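Local coordinates for hypothetical protein EF2904 (Enterococcus faecalis, PDB 2AZ4) that binds two zinc ions in a metallo-beta-lactamase fold and may act as an RNA-binding exonuclease, although its function is unproven, at residues A93-S98 with G127-P132; L113-M118 with D168-S173; E161-D166 with A174-T179; G194-E199 with N264-A269. One frame throughout, in Å; residues are numbered along the deposited sequence.

Contact 1 of 4, residues A93-S98 with G127-P132. With ZN (zinc ion), chain D; ZN (zinc ion), chain C.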
# COMPACT_ATOMS: atom_id res chain seq x y z
N ALA A 93 0.94 1.03 -4.27
CA ALA A 93 1.08 2.45 -3.94
C ALA A 93 1.48 2.82 -2.50
O ALA A 93 1.98 3.94 -2.25
CB ALA A 93 -0.19 3.19 -4.34
N HIS A 94 1.26 1.90 -1.56
CA HIS A 94 1.50 2.20 -0.15
C HIS A 94 2.86 2.85 0.09
O HIS A 94 3.83 2.53 -0.58
CB HIS A 94 1.28 0.96 0.74
CG HIS A 94 -0.17 0.64 0.94
ND1 HIS A 94 -0.62 -0.60 1.35
CD2 HIS A 94 -1.28 1.41 0.81
CE1 HIS A 94 -1.93 -0.59 1.45
NE2 HIS A 94 -2.37 0.62 1.13
N LEU A 95 2.89 3.78 1.03
CA LEU A 95 4.06 4.62 1.30
C LEU A 95 5.38 3.84 1.51
O LEU A 95 6.46 4.25 1.02
CB LEU A 95 3.77 5.49 2.53
CG LEU A 95 4.68 6.67 2.88
CD1 LEU A 95 4.69 7.73 1.76
CD2 LEU A 95 4.30 7.28 4.23
N ASP A 96 5.26 2.73 2.24
CA ASP A 96 6.40 1.88 2.63
C ASP A 96 6.97 1.09 1.45
O ASP A 96 8.00 0.42 1.59
CB ASP A 96 6.06 0.98 3.84
CG ASP A 96 4.85 0.06 3.59
OD1 ASP A 96 3.79 0.57 3.12
OD2 ASP A 96 4.94 -1.16 3.88
N HIS A 97 6.31 1.21 0.30
CA HIS A 97 6.77 0.66 -0.98
C HIS A 97 7.09 1.72 -2.03
O HIS A 97 7.80 1.43 -2.98
CB HIS A 97 5.73 -0.34 -1.52
CG HIS A 97 5.40 -1.42 -0.53
ND1 HIS A 97 5.97 -2.68 -0.58
CD2 HIS A 97 4.65 -1.39 0.60
CE1 HIS A 97 5.56 -3.39 0.45
NE2 HIS A 97 4.75 -2.64 1.18
N SER A 98 6.57 2.94 -1.88
CA SER A 98 6.64 3.95 -2.98
C SER A 98 7.36 5.27 -2.63
O SER A 98 7.69 6.08 -3.53
CB SER A 98 5.22 4.27 -3.48
OG SER A 98 4.43 4.86 -2.43
N GLY A 127 1.54 16.67 -2.79
CA GLY A 127 2.98 16.53 -2.73
C GLY A 127 3.49 16.30 -1.34
O GLY A 127 4.66 16.54 -1.06
N ASP A 128 2.61 15.85 -0.45
CA ASP A 128 3.02 15.52 0.91
C ASP A 128 2.97 14.02 1.21
O ASP A 128 3.09 13.60 2.37
CB ASP A 128 2.16 16.28 1.93
CG ASP A 128 0.68 16.03 1.73
OD1 ASP A 128 0.33 15.30 0.77
OD2 ASP A 128 -0.12 16.57 2.53
N PHE A 129 2.78 13.22 0.16
CA PHE A 129 2.79 11.77 0.27
C PHE A 129 4.18 11.24 -0.08
O PHE A 129 4.85 10.65 0.77
CB PHE A 129 1.71 11.14 -0.62
CG PHE A 129 1.56 9.64 -0.45
CD1 PHE A 129 0.92 9.10 0.67
CD2 PHE A 129 2.06 8.77 -1.42
CE1 PHE A 129 0.78 7.72 0.82
CE2 PHE A 129 1.92 7.37 -1.27
CZ PHE A 129 1.28 6.85 -0.16
N LEU A 130 4.61 11.49 -1.32
CA LEU A 130 5.95 11.12 -1.77
C LEU A 130 6.98 12.24 -1.53
O LEU A 130 6.65 13.43 -1.60
CB LEU A 130 5.92 10.82 -3.27
CG LEU A 130 4.93 9.81 -3.84
CD1 LEU A 130 4.95 9.88 -5.42
CD2 LEU A 130 5.19 8.37 -3.33
N ILE A 131 8.23 11.86 -1.28
CA ILE A 131 9.33 12.81 -1.22
C ILE A 131 9.37 13.58 -2.55
O ILE A 131 9.43 12.95 -3.60
CB ILE A 131 10.67 12.10 -1.00
CG1 ILE A 131 10.76 11.48 0.40
CG2 ILE A 131 11.84 13.05 -1.21
CD1 ILE A 131 11.85 10.39 0.52
N PRO A 132 9.32 14.92 -2.51
CA PRO A 132 9.36 15.68 -3.76
C PRO A 132 10.73 15.61 -4.41
O PRO A 132 11.73 15.51 -3.70
CB PRO A 132 9.12 17.14 -3.32
CG PRO A 132 8.67 17.07 -1.89
CD PRO A 132 9.21 15.81 -1.33
ZN ZN D . 3.80 -3.01 3.09
ZN ZN C . 0.65 -2.52 1.60
O HOH W 1 2.23 -1.31 2.78
O HOH W 2 0.24 -2.55 3.76
O HOH W 3 2.56 -3.12 5.07
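Phe129 pushes its ring against the turn of chain that carries the zinc ligands. The apolar contacts come first. Leu95 CD1 sits over one face of the Phe129 ring, 3.9 Å from the centroid and 6° off the ring normal, a CH-pi contact. Leu95 CB also lies 3.9 Å from Phe129 CZ. The ring gets there because Phe129 CG is anti to the backbone N (chi1 -174°), which sends it across to 93-98. Leu130 CD2 adds a methyl group 3.7 Å from Ser98 OG. Helix 114-123 closes in on the ring with Leu120 and Leu123.

One polar atom, Ala93 O, lies at the ring edge, in its plane, 3.6 Å from Phe129 CE2. The same oxygen accepts from Ser98 OG at 2.6 Å, with the hydroxyl above the carbonyl plane. This bond ties the start of 93-98 to its end.

The side chains of 93-98 that bind zinc do not reach Phe129. His94 ND1 binds one zinc at 2.3 Å, and His92, His167 and Asp189 complete its protein ligands. Asp96 OD2 and His97 NE2 bind the second zinc, with Asp189 and His404. Water 1 bridges the two metals and donates to Asp96 OD1 at 2.5 Å. His92 to His97 spell the HxHxDH motif of the dinuclear zinc site in the metallo-beta-lactamase fold.

Contact 2 of 4, residues L113-M118 with D168-S173; sequences LKETKM and DAYGAS
Gly171 O is the polar atom on which this contact turns. Water 4 is hydrogen-bonded to it at 2.9 Å and accepts from Leu113 N, so it links the start of the helix to the turn. Thr116 OG1 lies 2.8 Å from the same oxygen. A second water, water 5, donates to Tyr170 O and is hydrogen-bonded to Thr116 OG1 at 2.7 Å. Both waters thus bridge the helix and the loop.

The loop contains a type II beta turn, Ala169 to Ala172. It belongs to the metallo-beta-lactamase fold and follows the zinc ligand His167. It leads into strand 173-179. Gly171 has a positive phi (82°), and its CA packs 3.9 Å from Glu115 CB. Ala172 turns away from the helix and touches His167.

Leu113 CD1 adds an apolar contact with Ser173 CB at 3.8 Å. Ser173 OG itself bonds to Ser91 O. Tyr170 also meets Phe293 of helix 283-293, edge to face.

Glu115 and Tyr170 form the outer part. The Glu115 chain bends at chi2 (85°), which carries its carboxylate back toward Lys114. Lys114 NZ forms a salt bridge with Glu115 OE2, though the hydrogen bond within it is weak. The carboxylate plane stands 89° to the Tyr170 ring. It is the aliphatic part of Glu115 that touches the tyrosine, with CG 3.5 Å from Tyr170 CE2.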
# COMPACT_ATOMS: atom_id res chain seq x y z
N LEU A 113 1.38 -1.71 -12.02
CA LEU A 113 0.10 -1.84 -12.70
C LEU A 113 -0.50 -0.44 -12.85
O LEU A 113 -0.31 0.43 -11.99
CB LEU A 113 -0.86 -2.78 -11.97
CG LEU A 113 -0.49 -4.28 -12.01
CD1 LEU A 113 -1.50 -5.06 -11.22
CD2 LEU A 113 -0.37 -4.87 -13.44
N LYS A 114 -1.21 -0.22 -13.95
CA LYS A 114 -1.78 1.10 -14.25
C LYS A 114 -2.64 1.70 -13.12
O LYS A 114 -2.60 2.91 -12.92
CB LYS A 114 -2.53 1.09 -15.61
CG LYS A 114 -3.80 0.29 -15.65
CD LYS A 114 -4.33 0.14 -17.09
CE LYS A 114 -5.57 -0.77 -17.16
NZ LYS A 114 -5.22 -2.21 -16.87
N GLU A 115 -3.37 0.87 -12.38
CA GLU A 115 -4.19 1.34 -11.27
C GLU A 115 -3.34 1.90 -10.11
O GLU A 115 -3.69 2.92 -9.51
CB GLU A 115 -5.13 0.24 -10.75
CG GLU A 115 -6.12 -0.26 -11.84
CD GLU A 115 -5.53 -1.34 -12.75
OE1 GLU A 115 -4.34 -1.71 -12.58
OE2 GLU A 115 -6.27 -1.80 -13.65
N THR A 116 -2.22 1.24 -9.81
CA THR A 116 -1.27 1.76 -8.83
C THR A 116 -0.79 3.17 -9.21
O THR A 116 -0.67 4.06 -8.34
CB THR A 116 -0.07 0.82 -8.68
OG1 THR A 116 -0.49 -0.39 -8.02
CG2 THR A 116 1.04 1.51 -7.84
N LYS A 117 -0.49 3.35 -10.49
CA LYS A 117 -0.10 4.68 -10.99
C LYS A 117 -1.19 5.76 -10.75
O LYS A 117 -0.87 6.87 -10.28
CB LYS A 117 0.30 4.57 -12.47
CG LYS A 117 0.70 5.89 -13.13
CD LYS A 117 0.89 5.70 -14.62
CE LYS A 117 1.04 7.05 -15.29
NZ LYS A 117 1.53 6.97 -16.70
N MET A 118 -2.45 5.43 -11.06
CA MET A 118 -3.60 6.30 -10.77
C MET A 118 -3.69 6.66 -9.28
O MET A 118 -3.82 7.84 -8.94
CB MET A 118 -4.93 5.64 -11.16
CG MET A 118 -5.14 5.49 -12.65
SD MET A 118 -6.64 4.59 -13.16
CE MET A 118 -6.54 5.30 -14.76
N ASP A 168 -5.27 -4.45 0.34
CA ASP A 168 -6.16 -3.32 0.55
C ASP A 168 -5.75 -2.08 -0.26
O ASP A 168 -6.45 -1.08 -0.19
CB ASP A 168 -6.34 -3.00 2.06
CG ASP A 168 -5.04 -2.65 2.75
OD1 ASP A 168 -3.99 -2.95 2.17
OD2 ASP A 168 -5.05 -2.08 3.87
N ALA A 169 -4.62 -2.13 -0.99
CA ALA A 169 -4.33 -1.14 -2.02
C ALA A 169 -4.81 -1.73 -3.33
O ALA A 169 -4.35 -2.82 -3.72
CB ALA A 169 -2.82 -0.83 -2.13
N TYR A 170 -5.73 -1.04 -4.00
CA TYR A 170 -6.17 -1.45 -5.33
C TYR A 170 -4.99 -1.37 -6.30
O TYR A 170 -4.15 -0.49 -6.19
CB TYR A 170 -7.34 -0.57 -5.81
CG TYR A 170 -8.02 -1.11 -7.05
CD1 TYR A 170 -8.77 -2.29 -7.00
CD2 TYR A 170 -7.90 -0.44 -8.28
CE1 TYR A 170 -9.38 -2.80 -8.15
CE2 TYR A 170 -8.51 -0.95 -9.44
CZ TYR A 170 -9.24 -2.12 -9.36
OH TYR A 170 -9.86 -2.63 -10.49
N GLY A 171 -4.92 -2.33 -7.23
CA GLY A 171 -3.82 -2.42 -8.18
C GLY A 171 -2.54 -3.08 -7.69
O GLY A 171 -1.50 -3.03 -8.36
N ALA A 172 -2.62 -3.73 -6.53
CA ALA A 172 -1.49 -4.41 -5.90
C ALA A 172 -1.08 -5.62 -6.71
O ALA A 172 -1.95 -6.30 -7.28
CB ALA A 172 -1.84 -4.84 -4.47
N SER A 173 0.23 -5.88 -6.76
CA SER A 173 0.77 -6.97 -7.57
C SER A 173 1.93 -7.69 -6.88
O SER A 173 2.47 -7.21 -5.86
CB SER A 173 1.24 -6.43 -8.91
OG SER A 173 2.33 -5.54 -8.73
O HOH W 4 1.27 -2.71 -9.17
O HOH W 5 -1.45 0.05 -5.57

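Contact 3 of 4, residues E161-D166 with A174-T179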
# COMPACT_ATOMS: atom_id res chain seq x y z
N GLU A 161 7.05 -10.92 -14.79
CA GLU A 161 5.60 -10.91 -14.93
C GLU A 161 4.97 -10.22 -13.73
O GLU A 161 5.26 -10.57 -12.58
CB GLU A 161 5.04 -12.33 -15.06
CG GLU A 161 3.54 -12.34 -15.49
CD GLU A 161 3.01 -13.74 -15.77
OE1 GLU A 161 3.83 -14.65 -15.99
OE2 GLU A 161 1.76 -13.93 -15.78
N ILE A 162 4.09 -9.25 -14.01
CA ILE A 162 3.44 -8.50 -12.94
C ILE A 162 2.02 -9.02 -12.74
O ILE A 162 1.15 -8.91 -13.59
CB ILE A 162 3.50 -6.97 -13.19
CG1 ILE A 162 2.93 -6.19 -12.00
CG2 ILE A 162 2.85 -6.59 -14.51
CD1 ILE A 162 3.46 -4.75 -11.90
N VAL A 163 1.79 -9.60 -11.58
CA VAL A 163 0.60 -10.42 -11.39
C VAL A 163 -0.22 -9.78 -10.30
O VAL A 163 0.33 -9.54 -9.24
CB VAL A 163 1.03 -11.86 -10.94
CG1 VAL A 163 -0.20 -12.72 -10.64
CG2 VAL A 163 1.92 -12.54 -12.02
N PRO A 164 -1.53 -9.56 -10.52
CA PRO A 164 -2.40 -8.94 -9.52
C PRO A 164 -2.59 -9.84 -8.31
O PRO A 164 -2.70 -11.08 -8.44
CB PRO A 164 -3.73 -8.76 -10.26
CG PRO A 164 -3.71 -9.87 -11.31
CD PRO A 164 -2.27 -9.88 -11.75
N VAL A 165 -2.62 -9.21 -7.15
CA VAL A 165 -2.74 -9.90 -5.91
C VAL A 165 -3.74 -9.13 -5.04
O VAL A 165 -3.86 -7.92 -5.19
CB VAL A 165 -1.32 -10.01 -5.34
CG1 VAL A 165 -1.08 -9.15 -4.12
CG2 VAL A 165 -0.83 -11.45 -5.32
N ASP A 166 -4.46 -9.84 -4.16
CA ASP A 166 -5.48 -9.24 -3.30
C ASP A 166 -4.76 -8.51 -2.14
O ASP A 166 -3.97 -9.11 -1.41
CB ASP A 166 -6.42 -10.37 -2.86
CG ASP A 166 -7.36 -10.02 -1.69
OD1 ASP A 166 -7.49 -8.83 -1.31
OD2 ASP A 166 -7.96 -11.00 -1.13
N ALA A 174 2.26 -8.86 -7.44
CA ALA A 174 3.43 -9.66 -7.10
C ALA A 174 4.26 -9.79 -8.38
O ALA A 174 3.77 -9.51 -9.49
CB ALA A 174 3.00 -11.03 -6.60
N LEU A 175 5.52 -10.19 -8.24
CA LEU A 175 6.39 -10.28 -9.41
C LEU A 175 6.85 -11.72 -9.56
O LEU A 175 7.24 -12.35 -8.56
CB LEU A 175 7.60 -9.35 -9.27
CG LEU A 175 7.35 -7.87 -8.92
CD1 LEU A 175 8.68 -7.16 -8.80
CD2 LEU A 175 6.46 -7.16 -10.00
N LEU A 176 6.76 -12.25 -10.78
CA LEU A 176 7.35 -13.54 -11.08
C LEU A 176 8.53 -13.23 -11.97
O LEU A 176 8.37 -12.67 -13.06
CB LEU A 176 6.38 -14.46 -11.83
CG LEU A 176 5.04 -14.85 -11.21
CD1 LEU A 176 4.40 -15.83 -12.15
CD2 LEU A 176 5.22 -15.48 -9.88
N ILE A 177 9.71 -13.60 -11.50
CA ILE A 177 10.97 -13.18 -12.14
C ILE A 177 11.75 -14.36 -12.72
O ILE A 177 12.07 -15.30 -12.01
CB ILE A 177 11.83 -12.40 -11.11
CG1 ILE A 177 11.07 -11.15 -10.64
CG2 ILE A 177 13.21 -12.00 -11.70
CD1 ILE A 177 11.36 -10.76 -9.17
N ARG A 178 12.05 -14.32 -14.01
CA ARG A 178 12.82 -15.39 -14.61
C ARG A 178 14.10 -14.90 -15.27
O ARG A 178 14.09 -13.89 -15.98
CB ARG A 178 11.97 -16.20 -15.60
CG ARG A 178 10.91 -17.02 -14.88
CD ARG A 178 10.08 -17.77 -15.88
NE ARG A 178 8.66 -17.74 -15.55
CZ ARG A 178 8.00 -18.71 -14.93
NH1 ARG A 178 8.63 -19.81 -14.53
NH2 ARG A 178 6.70 -18.57 -14.70
N THR A 179 15.19 -15.60 -14.99
CA THR A 179 16.40 -15.58 -15.83
C THR A 179 16.47 -16.96 -16.50
O THR A 179 15.70 -17.86 -16.13
CB THR A 179 17.66 -15.30 -15.00
OG1 THR A 179 17.85 -16.35 -14.03
CG2 THR A 179 17.52 -13.98 -14.24
O HOH W 6 6.74 -15.77 -15.10
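Glu161 and Leu176 form a hydrogen-bonded pair, and their two backbone bonds are short and straight. Glu161 N donates to Leu176 O at 2.8 Å, with a nearly linear N-H...O angle of 174°. Leu176 N returns a bond to Glu161 O. Val163 and Ala174 repeat the pattern two residues on. Ala174 N donates to Val163 O at 2.7 Å, and Val163 N donates to Ala174 O. Between these pairs lies Ile162 with Leu175, a non-hydrogen-bonded pair. Here Leu175 CA comes 3.4 Å from Glu161 O in a CA-H...O contact.

The strands are the arms of an antiparallel beta hairpin, 158-164 and 173-179. They sit in one of the mixed sheets of the metallo-beta-lactamase fold, and the short segments run at 150° to each other.

The tight part is built from apolar side chains. Val163 CG2 stands beside its own backbone N and meets Leu176 CG at 4.0 Å. Val165 CG2 touches Ala174 CB just beyond the paired strand. Phe203 of helix 197-207 packs on Val165 and Ala174. On the opposite face, Ile162 and Leu175 lie side by side, with CG1 of Ile162 and CD2 of Leu175 4.2 Å apart. Phe34 also touches Leu175.

The looser side is at Glu161 and the exposed Arg178. Glu161 runs out extended beside Leu176, and its OE2 forms a salt bridge with Lys206. The carboxylate does not meet Arg178 directly. Water 6 stands between them, accepting from Arg178 NE at 2.8 Å and donating to Glu161 OE1 at 3.2 Å.

Contact 4 of 4, residues G194-E199 with N264-A269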
# COMPACT_ATOMS: atom_id res chain seq x y z
N GLY A 194 -9.72 -10.48 0.96
CA GLY A 194 -10.11 -9.16 0.41
C GLY A 194 -11.22 -9.21 -0.63
O GLY A 194 -12.05 -10.12 -0.62
N HIS A 195 -11.24 -8.22 -1.51
CA HIS A 195 -12.25 -8.10 -2.55
C HIS A 195 -12.08 -9.18 -3.61
O HIS A 195 -13.06 -9.62 -4.21
CB HIS A 195 -12.19 -6.73 -3.24
CG HIS A 195 -12.17 -5.57 -2.28
ND1 HIS A 195 -13.30 -5.14 -1.61
CD2 HIS A 195 -11.16 -4.77 -1.87
CE1 HIS A 195 -12.98 -4.11 -0.84
NE2 HIS A 195 -11.68 -3.88 -0.97
N ASN A 196 -10.85 -9.60 -3.84
CA ASN A 196 -10.57 -10.52 -4.93
C ASN A 196 -9.65 -11.64 -4.48
O ASN A 196 -8.53 -11.73 -4.96
CB ASN A 196 -9.95 -9.75 -6.12
CG ASN A 196 -10.87 -8.65 -6.68
OD1 ASN A 196 -11.89 -8.95 -7.35
ND2 ASN A 196 -10.49 -7.38 -6.47
N ARG A 197 -10.11 -12.50 -3.57
CA ARG A 197 -9.27 -13.59 -3.06
C ARG A 197 -8.71 -14.50 -4.18
O ARG A 197 -7.59 -15.03 -4.10
CB ARG A 197 -10.01 -14.37 -1.96
CG ARG A 197 -10.37 -15.83 -2.24
CD ARG A 197 -11.12 -16.44 -1.05
NE ARG A 197 -10.77 -17.85 -0.86
CZ ARG A 197 -10.03 -18.31 0.15
NH1 ARG A 197 -9.77 -19.61 0.23
NH2 ARG A 197 -9.57 -17.49 1.11
N GLU A 198 -9.47 -14.62 -5.27
CA GLU A 198 -9.10 -15.45 -6.40
C GLU A 198 -7.86 -14.93 -7.14
O GLU A 198 -7.16 -15.72 -7.77
CB GLU A 198 -10.27 -15.59 -7.37
CG GLU A 198 -11.49 -16.32 -6.81
CD GLU A 198 -12.21 -15.58 -5.67
OE1 GLU A 198 -12.30 -14.32 -5.68
OE2 GLU A 198 -12.70 -16.29 -4.75
N GLU A 199 -7.58 -13.63 -7.07
CA GLU A 199 -6.32 -13.13 -7.68
C GLU A 199 -5.11 -13.64 -6.92
O GLU A 199 -4.11 -13.96 -7.55
CB GLU A 199 -6.22 -11.60 -7.72
CG GLU A 199 -7.29 -10.88 -8.45
CD GLU A 199 -7.07 -9.36 -8.38
OE1 GLU A 199 -6.60 -8.86 -7.34
OE2 GLU A 199 -7.34 -8.68 -9.38
N ASN A 264 -7.66 2.15 -0.83
CA ASN A 264 -8.67 1.06 -0.84
C ASN A 264 -9.93 1.45 -1.60
O ASN A 264 -11.03 1.54 -1.03
CB ASN A 264 -9.02 0.58 0.58
CG ASN A 264 -9.55 -0.83 0.59
OD1 ASN A 264 -10.03 -1.33 -0.43
ND2 ASN A 264 -9.46 -1.48 1.75
N VAL A 265 -9.78 1.65 -2.90
CA VAL A 265 -10.84 2.21 -3.72
C VAL A 265 -12.04 1.26 -3.78
O VAL A 265 -13.18 1.69 -3.79
CB VAL A 265 -10.37 2.54 -5.14
CG1 VAL A 265 -11.35 3.48 -5.80
CG2 VAL A 265 -9.01 3.25 -5.11
N GLU A 266 -11.76 -0.05 -3.79
CA GLU A 266 -12.83 -1.04 -3.87
C GLU A 266 -13.70 -1.09 -2.63
O GLU A 266 -14.88 -1.44 -2.74
CB GLU A 266 -12.27 -2.43 -4.15
CG GLU A 266 -12.05 -2.73 -5.61
CD GLU A 266 -11.91 -4.23 -5.85
OE1 GLU A 266 -12.95 -4.92 -5.93
OE2 GLU A 266 -10.76 -4.70 -5.92
N ARG A 267 -13.14 -0.81 -1.46
CA ARG A 267 -13.97 -0.71 -0.26
C ARG A 267 -14.96 0.45 -0.42
O ARG A 267 -16.14 0.30 -0.15
CB ARG A 267 -13.14 -0.55 1.02
CG ARG A 267 -14.00 -0.44 2.28
CD ARG A 267 -13.20 -0.36 3.60
NE ARG A 267 -12.31 -1.51 3.79
CZ ARG A 267 -11.42 -1.61 4.78
NH1 ARG A 267 -11.34 -0.66 5.70
NH2 ARG A 267 -10.62 -2.68 4.86
N PHE A 268 -14.48 1.61 -0.88
CA PHE A 268 -15.39 2.74 -1.15
C PHE A 268 -16.46 2.37 -2.16
O PHE A 268 -17.66 2.59 -1.91
CB PHE A 268 -14.62 3.97 -1.60
CG PHE A 268 -13.93 4.68 -0.49
CD1 PHE A 268 -14.61 5.67 0.26
CD2 PHE A 268 -12.61 4.36 -0.14
CE1 PHE A 268 -13.97 6.36 1.30
CE2 PHE A 268 -11.96 5.03 0.92
CZ PHE A 268 -12.63 6.04 1.64
N ALA A 269 -16.04 1.77 -3.27
CA ALA A 269 -16.96 1.23 -4.28
C ALA A 269 -18.01 0.30 -3.70
O ALA A 269 -19.21 0.43 -4.03
CB ALA A 269 -16.17 0.56 -5.43
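The His195 ring has Glu266 CB over the centre of one face, 3.5 Å from the centroid. This is a CH-pi contact. Near the ring edge, His195 NE2 donates to Asn264 OD1 at 3.1 Å, with the oxygen slightly tilted from the ring plane. The bond uses a lone pair of OD1 in the carbonyl plane, and the ring and amide planes stand 79° apart.

Asn264 is the N-cap of helix 265-274. Its OD1 also takes a weak capping bond from Arg267 N, so one oxygen serves both the helix end and the histidine. The other end of the amide is held as well, since Asn264 ND2 bonds to Glu237. The Asn264 side chain is therefore gripped at both of its polar atoms, which should fix its rotation.

The contact joins the loop just before helix 197-207, in the metallo-beta-lactamase part, to the start of helix 265-274, which belongs to the part with the parallel sheet. Arg267 CB packs 4.0 Å from His195 CE1. The Arg267 guanidinium forms salt bridges with Asp349 and Glu237.

Glu266 lies along His195 but runs the other way, extended beyond CG. Its carboxylate is inclined 33° to the ring, and OE1 comes 3.3 Å from His195 CB. Asn196 crosses it at about a right angle. Asn196 ND2 donates to Glu266 OE2 at 2.7 Å, but the N-H...O angle of 116° makes the bond weak.

How the contacts relate
Contacts 1, 2 and 3 all lie in the metallo-beta-lactamase region. Contacts 1 and 2 cross along the chain, as do 2 and 3. Contact 4 comes last and reaches to helix 265-274. Contact 2 is the middle one: its centre is 14 Å from contact 1, 13 Å from contact 3 and 11 Å from contact 4. It touches all three. Helix 114-123 is shared by contact 2 and the surroundings of contact 1, while strand 173-179 runs from contact 2 into contact 3. Asp166 of contact 3 meets Gly194 of contact 4. Contact 1 carries zinc ligands; contacts 2 to 4 join the neighbouring loops to the sheet and to the part with the parallel sheet.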